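Local coordinates for protein archaemetzincin (Archaeoglobus fulgidus, PDB 3ZVS) that is probably a zinc metalloprotease of the M54 family, with one catalytic and one apparently structural zinc and an unknown natural substrate, at residues 16-21 and 66-71; 38-43 and 48-53; 73-78 and 82-87. One frame throughout, in Å; residues are numbered along the deposited sequence. Where two conformers were deposited one is given.

Contact 1 of 3, residues 16-21 and 66-71; sequences EVLANS and LGVTGK
L18 on the helix meets V68 on the strand, tip to tip, and the contact is wholly apolar. CD1 of L18 comes within 3.8 Å of CG2 of V68, a close methyl-to-methyl touch. CG of L18 lies anti to its carbonyl carbon (chi1 -67°), and from there the extended branch carries CD1 toward the strand. The same CD1 also approaches CD2 of L66, more loosely, at 4.5 Å. One methyl of the helix therefore faces two residues that alternate along the strand on one face of the sheet. No hydrogen bond crosses here; the two segments meet through apolar packing.

The polar groups find their partners away from this interface. The T69 hydroxyl makes an ST turn as the strand ends: backbone N of K71 donates to OG1 of T69 over 3.1 Å, nearly straight at 166°. OG1 of T69 also bonds to the carbonyl O of L8.

The packing belongs to the core between helix and sheet in this metzincin domain. Strand 65-69 runs parallel to its neighbours 2-7 and 91-95, with backbone bonds to both. I5 of strand 2-7 touches L18 and V68, while A115 of helix 104-122, the helix of the zinc-binding HExxH motif, packs against L18.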
loop_
_atom_site.group_PDB
_atom_site.type_symbol
_atom_site.label_atom_id
_atom_site.label_comp_id
_atom_site.label_asym_id
_atom_site.label_seq_id
_atom_site.Cartn_x
_atom_site.Cartn_y
_atom_site.Cartn_z
ATOM N N GLU A 16 0.203 0.361 13.198
ATOM C CA GLU A 16 1.343 0.035 14.043
ATOM C C GLU A 16 2.222 -1.033 13.395
ATOM O O GLU A 16 3.439 -0.940 13.474
ATOM C CB GLU A 16 0.874 -0.473 15.412
ATOM C CG GLU A 16 0.303 0.594 16.330
ATOM C CD GLU A 16 -0.397 0.025 17.601
ATOM O OE1 GLU A 16 -0.528 -1.217 17.779
ATOM O OE2 GLU A 16 -0.828 0.853 18.429
ATOM N N VAL A 17 1.625 -2.031 12.748
ATOM C CA VAL A 17 2.403 -3.027 12.003
ATOM C C VAL A 17 3.335 -2.358 11.028
ATOM O O VAL A 17 4.540 -2.694 10.943
ATOM C CB VAL A 17 1.482 -3.995 11.222
ATOM C CG1 VAL A 17 2.262 -4.807 10.167
ATOM C CG2 VAL A 17 0.712 -4.896 12.192
ATOM N N LEU A 18 2.809 -1.411 10.260
ATOM C CA LEU A 18 3.631 -0.744 9.285
ATOM C C LEU A 18 4.659 0.149 9.930
ATOM O O LEU A 18 5.813 0.189 9.490
ATOM C CB LEU A 18 2.733 0.052 8.311
ATOM C CG LEU A 18 1.880 -0.876 7.469
ATOM C CD1 LEU A 18 0.979 -0.026 6.549
ATOM C CD2 LEU A 18 2.704 -1.828 6.633
ATOM N N ALA A 19 4.281 0.877 10.994
ATOM C CA ALA A 19 5.246 1.724 11.700
ATOM C C ALA A 19 6.435 0.895 12.245
ATOM O O ALA A 19 7.567 1.388 12.278
ATOM C CB ALA A 19 4.563 2.556 12.827
ATOM N N ASN A 20 6.162 -0.350 12.619
ATOM C CA ASN A 20 7.154 -1.240 13.208
ATOM C C ASN A 20 8.004 -1.988 12.178
ATOM O O ASN A 20 9.112 -2.414 12.494
ATOM C CB ASN A 20 6.466 -2.286 14.084
ATOM C CG ASN A 20 5.852 -1.701 15.330
ATOM O OD1 ASN A 20 6.229 -0.622 15.772
ATOM N ND2 ASN A 20 4.890 -2.419 15.903
ATOM N N SER A 21 7.504 -2.158 10.961
ATOM C CA SER A 21 8.175 -2.971 9.938
ATOM C C SER A 21 8.900 -2.150 8.882
ATOM O O SER A 21 9.997 -2.524 8.428
ATOM C CB SER A 21 7.169 -3.870 9.232
ATOM O OG SER A 21 6.456 -4.655 10.150
ATOM N N LEU A 66 2.051 7.358 2.255
ATOM C CA LEU A 66 1.251 6.163 1.994
ATOM C C LEU A 66 -0.038 6.218 2.791
ATOM O O LEU A 66 -0.029 6.134 4.014
ATOM C CB LEU A 66 1.999 4.891 2.384
ATOM C CG LEU A 66 1.207 3.586 2.200
ATOM C CD1 LEU A 66 0.980 3.233 0.739
ATOM C CD2 LEU A 66 1.903 2.421 2.919
ATOM N N GLY A 67 -1.156 6.363 2.083
ATOM C CA GLY A 67 -2.466 6.239 2.695
ATOM C C GLY A 67 -2.795 4.775 2.857
ATOM O O GLY A 67 -2.450 3.965 1.986
ATOM N N VAL A 68 -3.414 4.408 3.970
ATOM C CA VAL A 68 -3.747 3.011 4.240
ATOM C C VAL A 68 -5.178 2.946 4.734
ATOM O O VAL A 68 -5.535 3.650 5.676
ATOM C CB VAL A 68 -2.823 2.376 5.304
ATOM C CG1 VAL A 68 -3.113 0.904 5.419
ATOM C CG2 VAL A 68 -1.319 2.591 4.982
ATOM N N THR A 69 -6.009 2.154 4.057
ATOM C CA THR A 69 -7.410 2.055 4.349
ATOM C C THR A 69 -7.863 0.621 4.484
ATOM O O THR A 69 -7.331 -0.296 3.820
ATOM C CB THR A 69 -8.258 2.789 3.267
ATOM O OG1 THR A 69 -9.625 2.801 3.675
ATOM C CG2 THR A 69 -8.184 2.119 1.871
ATOM N N GLY A 70 -8.881 0.420 5.310
ATOM C CA GLY A 70 -9.593 -0.826 5.401
ATOM C C GLY A 70 -10.754 -0.988 4.443
ATOM O O GLY A 70 -11.391 -2.041 4.387
ATOM N N LYS A 71 -11.075 0.085 3.706
ATOM C CA LYS A 71 -12.136 0.087 2.711
ATOM C C LYS A 71 -11.622 -0.527 1.412
ATOM O O LYS A 71 -10.474 -0.321 1.020
ATOM C CB LYS A 71 -12.607 1.528 2.417
ATOM C CG LYS A 71 -13.194 2.275 3.600
ATOM C CD LYS A 71 -14.551 1.741 4.039
ATOM C CE LYS A 71 -15.105 2.681 5.103
ATOM N NZ LYS A 71 -16.493 2.281 5.423
#

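Contact 2 of 3, residues 38-43 and 48-53; sequences VSLKCY and RQYNST
Y50 pairs with Y43 across a short antiparallel hairpin of strands 43-44 and 49-51. The two form a non-hydrogen-bonded pair, and R48 and Q49 both face N44 in a G1 beta bulge. Y50 has the largest share of the buried surface. Its CB starts 3.5 Å from the carbonyl O of C42. A chi1 of -70° turns the Y50 ring toward the segment 38-43. CG and CD2 stay near that same C42 oxygen, and CD2 also lies 3.6 Å from the carbonyl O of S39. CE2 then meets this O of S39 at 3.4 Å, in the ring plane at the edge. V38 CG1 covers one face in a CH-pi contact, 3.8 Å from the centroid of the Y50 ring. Y43 covers the opposite face: its CB makes a second CH-pi contact, and its CD1 lies 3.6 Å from CE1 of Y50. The two rings are oblique, with planes at 52°. At the tip, the Y50 hydroxyl touches CD2 of L40 and takes a bond from a water that also donates to V38 O. A malonate, probably from crystallisation, binds there too. With an alanine here, V38 and Y43 would probably face a gap and the bridging water would lose its second partner.

The Y43 and R48 side chains lie side by side, with OH of Y43 3.7 Å from CG of R48. The disulfide of C42 with C54 ties the loop to helix 52-58. Where that helix begins, backbone N of N51 donates to O of C42 over 2.8 Å, at an N-H...O angle of 157°.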
loop_
_atom_site.group_PDB
_atom_site.type_symbol
_atom_site.label_atom_id
_atom_site.label_comp_id
_atom_site.label_asym_id
_atom_site.label_seq_id
_atom_site.Cartn_x
_atom_site.Cartn_y
_atom_site.Cartn_z
ATOM N N VAL A 38 -11.627 7.993 5.449
ATOM C CA VAL A 38 -11.417 8.153 4.030
ATOM C C VAL A 38 -12.557 9.032 3.473
ATOM O O VAL A 38 -13.708 8.936 3.915
ATOM C CB VAL A 38 -11.216 6.778 3.337
ATOM C CG1 VAL A 38 -12.497 5.923 3.382
ATOM C CG2 VAL A 38 -10.718 6.972 1.932
ATOM N N SER A 39 -12.220 9.917 2.542
ATOM C CA SER A 39 -13.189 10.913 2.064
ATOM C C SER A 39 -14.361 10.283 1.326
ATOM O O SER A 39 -14.177 9.538 0.372
ATOM C CB SER A 39 -12.493 11.924 1.155
ATOM O OG SER A 39 -13.439 12.922 0.740
ATOM N N LEU A 40 -15.587 10.652 1.740
ATOM C CA LEU A 40 -16.781 10.319 0.970
ATOM C C LEU A 40 -16.791 10.901 -0.444
ATOM O O LEU A 40 -17.479 10.376 -1.305
ATOM C CB LEU A 40 -18.047 10.731 1.728
ATOM C CG LEU A 40 -18.345 9.873 2.946
ATOM C CD1 LEU A 40 -19.435 10.559 3.777
ATOM C CD2 LEU A 40 -18.748 8.459 2.599
ATOM N N LYS A 41 -15.994 11.937 -0.713
ATOM C CA LYS A 41 -15.827 12.432 -2.077
ATOM C C LYS A 41 -15.388 11.312 -3.005
ATOM O O LYS A 41 -15.644 11.343 -4.184
ATOM C CB LYS A 41 -14.757 13.529 -2.148
ATOM C CG LYS A 41 -15.085 14.795 -1.363
ATOM C CD LYS A 41 -16.263 15.536 -1.973
ATOM C CE LYS A 41 -16.612 16.805 -1.177
ATOM N NZ LYS A 41 -15.512 17.810 -1.207
ATOM N N CYS A 42 -14.665 10.346 -2.434
ATOM C CA CYS A 42 -14.042 9.290 -3.214
ATOM C C CYS A 42 -14.834 7.991 -3.173
ATOM O O CYS A 42 -14.339 6.967 -3.613
ATOM C CB CYS A 42 -12.614 9.031 -2.707
ATOM S SG CYS A 42 -11.433 10.363 -3.002
ATOM N N TYR A 43 -16.060 8.022 -2.647
ATOM C CA TYR A 43 -16.903 6.851 -2.534
ATOM C C TYR A 43 -17.767 6.726 -3.750
ATOM O O TYR A 43 -18.436 7.700 -4.153
ATOM C CB TYR A 43 -17.785 6.938 -1.263
ATOM C CG TYR A 43 -18.813 5.833 -1.070
ATOM C CD1 TYR A 43 -18.441 4.503 -0.778
ATOM C CD2 TYR A 43 -20.167 6.114 -1.168
ATOM C CE1 TYR A 43 -19.420 3.512 -0.606
ATOM C CE2 TYR A 43 -21.141 5.128 -1.001
ATOM C CZ TYR A 43 -20.757 3.830 -0.719
ATOM O OH TYR A 43 -21.763 2.884 -0.569
ATOM N N ARG A 48 -19.984 0.510 -4.048
ATOM C CA ARG A 48 -19.698 0.421 -2.625
ATOM C C ARG A 48 -18.181 0.233 -2.396
ATOM O O ARG A 48 -17.746 -0.484 -1.489
ATOM C CB ARG A 48 -20.568 -0.668 -1.981
ATOM C CG ARG A 48 -22.063 -0.394 -2.267
ATOM C CD ARG A 48 -23.100 -1.031 -1.314
ATOM N NE ARG A 48 -24.454 -0.739 -1.819
ATOM C CZ ARG A 48 -25.593 -1.177 -1.283
ATOM N NH1 ARG A 48 -25.588 -1.948 -0.199
ATOM N NH2 ARG A 48 -26.750 -0.835 -1.841
ATOM N N GLN A 49 -17.396 0.907 -3.240
ATOM C CA GLN A 49 -15.942 0.974 -3.163
ATOM C C GLN A 49 -15.485 2.401 -3.295
ATOM O O GLN A 49 -16.205 3.240 -3.856
ATOM C CB GLN A 49 -15.277 0.184 -4.299
ATOM C CG GLN A 49 -15.638 -1.264 -4.378
ATOM C CD GLN A 49 -15.099 -1.905 -5.634
ATOM O OE1 GLN A 49 -15.465 -1.493 -6.732
ATOM N NE2 GLN A 49 -14.227 -2.894 -5.509
ATOM N N TYR A 50 -14.269 2.683 -2.841
ATOM C CA TYR A 50 -13.648 3.985 -2.968
ATOM C C TYR A 50 -12.673 3.978 -4.129
ATOM O O TYR A 50 -11.967 2.979 -4.391
ATOM C CB TYR A 50 -12.940 4.382 -1.658
ATOM C CG TYR A 50 -13.897 4.692 -0.534
ATOM C CD1 TYR A 50 -14.570 3.667 0.139
ATOM C CD2 TYR A 50 -14.147 6.013 -0.142
ATOM C CE1 TYR A 50 -15.483 3.941 1.175
ATOM C CE2 TYR A 50 -15.036 6.306 0.890
ATOM C CZ TYR A 50 -15.697 5.282 1.550
ATOM O OH TYR A 50 -16.593 5.588 2.562
ATOM N N ASN A 51 -12.626 5.076 -4.877
ATOM C CA ASN A 51 -11.705 5.182 -5.985
ATOM C C ASN A 51 -10.315 5.578 -5.498
ATOM O O ASN A 51 -10.124 6.598 -4.819
ATOM C CB ASN A 51 -12.237 6.202 -6.990
ATOM C CG ASN A 51 -11.330 6.335 -8.184
ATOM O OD1 ASN A 51 -10.321 7.021 -8.135
ATOM N ND2 ASN A 51 -11.672 5.641 -9.267
ATOM N N SER A 52 -9.320 4.738 -5.826
ATOM C CA SER A 52 -7.964 4.957 -5.383
ATOM C C SER A 52 -7.291 6.205 -5.907
ATOM O O SER A 52 -6.500 6.851 -5.190
ATOM C CB SER A 52 -7.116 3.716 -5.762
ATOM O OG SER A 52 -7.072 3.501 -7.166
ATOM N N THR A 53 -7.625 6.578 -7.157
ATOM C CA THR A 53 -7.038 7.753 -7.786
ATOM C C THR A 53 -7.497 9.019 -7.060
ATOM O O THR A 53 -6.724 9.930 -6.816
ATOM C CB THR A 53 -7.432 7.808 -9.258
ATOM O OG1 THR A 53 -7.274 6.505 -9.831
ATOM C CG2 THR A 53 -6.573 8.810 -10.024
HETATM O O HOH W 1 -15.758 7.262 4.551
#

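Contact 3 of 3, residues 73-78 and 82-87; sequences IYAKGM and FGEAEL
F82 meets I73 through its backbone: the carbonyl O of F82 lies 4.1 Å from CD1 of I73. The F82 side chain starts away from the first segment; its ring packs edge-to-face with F80. At G83 the same CD1 of I73 comes to 3.9 Å from CA of the glycine. I73 reaches there because CG1 sits between its backbone N and carbonyl carbon (chi1 62°), with CD1 extended beyond. E84 follows, pointing back toward the first segment. With chi1 at -170° and the rest of the chain stretched out, OE1 of E84 arrives 4.1 Å from CB of A75. OE1 also bonds to the hydroxyls of S52 and T53 where helix 52-58 begins. Next, A85 packs on E118 and H121 of the active-site helix. Strand 83-85 is the antiparallel edge strand of the main sheet, the strand that lines the substrate cleft in metzincins, and probably does so here.

No hydrogen bond crosses between the segments, so they meet by van der Waals packing alone. The E84 carboxylate is held instead by two hydroxyls, and the nearby helix start would probably stabilise its negative charge.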
loop_
_atom_site.group_PDB
_atom_site.type_symbol
_atom_site.label_atom_id
_atom_site.label_comp_id
_atom_site.label_asym_id
_atom_site.label_seq_id
_atom_site.Cartn_x
_atom_site.Cartn_y
_atom_site.Cartn_z
ATOM N N ILE A 73 -11.006 -0.651 -2.407
ATOM C CA ILE A 73 -10.751 0.341 -3.433
ATOM C C ILE A 73 -10.645 -0.254 -4.833
ATOM O O ILE A 73 -10.398 -1.437 -5.025
ATOM C CB ILE A 73 -9.472 1.168 -3.126
ATOM C CG1 ILE A 73 -8.218 0.278 -3.095
ATOM C CG2 ILE A 73 -9.617 1.885 -1.749
ATOM C CD1 ILE A 73 -6.923 1.018 -2.862
ATOM N N TYR A 74 -10.898 0.607 -5.808
ATOM C CA TYR A 74 -10.781 0.256 -7.222
ATOM C C TYR A 74 -10.196 1.452 -7.972
ATOM O O TYR A 74 -10.096 2.534 -7.453
ATOM C CB TYR A 74 -12.174 -0.086 -7.806
ATOM C CG TYR A 74 -12.972 1.166 -8.138
ATOM C CD1 TYR A 74 -13.586 1.904 -7.144
ATOM C CD2 TYR A 74 -13.097 1.614 -9.443
ATOM C CE1 TYR A 74 -14.296 3.077 -7.426
ATOM C CE2 TYR A 74 -13.778 2.774 -9.730
ATOM C CZ TYR A 74 -14.373 3.496 -8.723
ATOM O OH TYR A 74 -15.055 4.668 -8.981
ATOM N N ALA A 75 -9.739 1.210 -9.202
ATOM C CA ALA A 75 -9.332 2.276 -10.114
ATOM C C ALA A 75 -9.983 1.966 -11.459
ATOM O O ALA A 75 -10.517 0.881 -11.672
ATOM C CB ALA A 75 -7.866 2.321 -10.250
ATOM N N LYS A 76 -9.997 2.952 -12.335
ATOM C CA LYS A 76 -10.668 2.791 -13.611
ATOM C C LYS A 76 -10.296 1.479 -14.291
ATOM O O LYS A 76 -9.126 1.126 -14.384
ATOM C CB LYS A 76 -10.279 3.924 -14.534
ATOM C CG LYS A 76 -10.862 3.764 -15.929
ATOM C CD LYS A 76 -10.682 5.035 -16.763
ATOM C CE LYS A 76 -9.323 5.674 -16.520
ATOM N NZ LYS A 76 -8.220 4.931 -17.158
ATOM N N GLY A 77 -11.320 0.768 -14.729
ATOM C CA GLY A 77 -11.159 -0.457 -15.482
ATOM C C GLY A 77 -10.881 -1.683 -14.642
ATOM O O GLY A 77 -10.792 -2.786 -15.176
ATOM N N MET A 78 -10.758 -1.504 -13.328
ATOM C CA MET A 78 -10.402 -2.619 -12.443
ATOM C C MET A 78 -11.554 -3.004 -11.520
ATOM O O MET A 78 -12.212 -2.120 -11.001
ATOM C CB MET A 78 -9.190 -2.239 -11.585
ATOM C CG MET A 78 -8.032 -1.624 -12.326
ATOM S SD MET A 78 -7.232 -2.902 -13.313
ATOM C CE MET A 78 -6.190 -3.619 -12.085
ATOM N N PHE A 82 -5.297 -3.548 -5.103
ATOM C CA PHE A 82 -4.736 -3.518 -3.765
ATOM C C PHE A 82 -4.230 -2.133 -3.405
ATOM O O PHE A 82 -4.060 -1.790 -2.232
ATOM C CB PHE A 82 -3.585 -4.504 -3.623
ATOM C CG PHE A 82 -3.994 -5.943 -3.762
ATOM C CD1 PHE A 82 -4.781 -6.560 -2.797
ATOM C CD2 PHE A 82 -3.521 -6.726 -4.826
ATOM C CE1 PHE A 82 -5.124 -7.896 -2.890
ATOM C CE2 PHE A 82 -3.894 -8.045 -4.932
ATOM C CZ PHE A 82 -4.703 -8.642 -3.961
ATOM N N GLY A 83 -3.947 -1.315 -4.412
ATOM C CA GLY A 83 -3.355 -0.027 -4.181
ATOM C C GLY A 83 -3.188 0.720 -5.497
ATOM O O GLY A 83 -3.496 0.201 -6.581
ATOM N N GLU A 84 -2.683 1.933 -5.381
ATOM C CA GLU A 84 -2.322 2.773 -6.507
ATOM C C GLU A 84 -1.201 3.693 -6.047
ATOM O O GLU A 84 -1.181 4.155 -4.890
ATOM C CB GLU A 84 -3.500 3.593 -7.064
ATOM C CG GLU A 84 -3.123 4.279 -8.422
ATOM C CD GLU A 84 -4.228 5.053 -9.106
ATOM O OE1 GLU A 84 -5.341 5.051 -8.601
ATOM O OE2 GLU A 84 -3.961 5.659 -10.168
ATOM N N ALA A 85 -0.227 3.934 -6.920
ATOM C CA ALA A 85 0.918 4.737 -6.595
ATOM C C ALA A 85 1.289 5.677 -7.724
ATOM O O ALA A 85 1.042 5.387 -8.905
ATOM C CB ALA A 85 2.124 3.814 -6.261
ATOM N N GLU A 86 1.911 6.788 -7.363
ATOM C CA GLU A 86 2.575 7.652 -8.343
ATOM C C GLU A 86 3.979 7.098 -8.612
ATOM O O GLU A 86 4.841 7.159 -7.737
ATOM C CB GLU A 86 2.695 9.069 -7.792
ATOM C CG GLU A 86 1.351 9.683 -7.447
ATOM C CD GLU A 86 1.469 11.050 -6.808
ATOM O OE1 GLU A 86 2.474 11.341 -6.155
ATOM O OE2 GLU A 86 0.547 11.866 -6.999
ATOM N N LEU A 87 4.220 6.567 -9.811
ATOM C CA LEU A 87 5.520 5.983 -10.130
ATOM C C LEU A 87 6.617 7.050 -10.099
ATOM O O LEU A 87 6.564 8.015 -10.868
ATOM C CB LEU A 87 5.460 5.317 -11.507
ATOM C CG LEU A 87 6.760 4.629 -11.921
ATOM C CD1 LEU A 87 7.027 3.327 -11.195
ATOM C CD2 LEU A 87 6.776 4.370 -13.427
#

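In the fold
The sequence runs from 16-21 through 38-43 and 48-53 to 66-71, so contact 2 falls between the two segments of contact 1; contact 3 follows both. Contact 1 lies about 18 Å from contact 2 and 17 Å from contact 3, centre to centre. The centres of contacts 2 and 3 are about 11 Å apart. Contacts 1 and 3 share the five-stranded sheet, through strands 65-69 and 83-85, while contacts 2 and 3 share the small sheet, where 49-51 and 73-74 are neighbours. K71 packs on V38 and Y50, linking contact 1 to contact 2. Together they join the helix-backed core to the small sheet and to the edge strand near the catalytic helix.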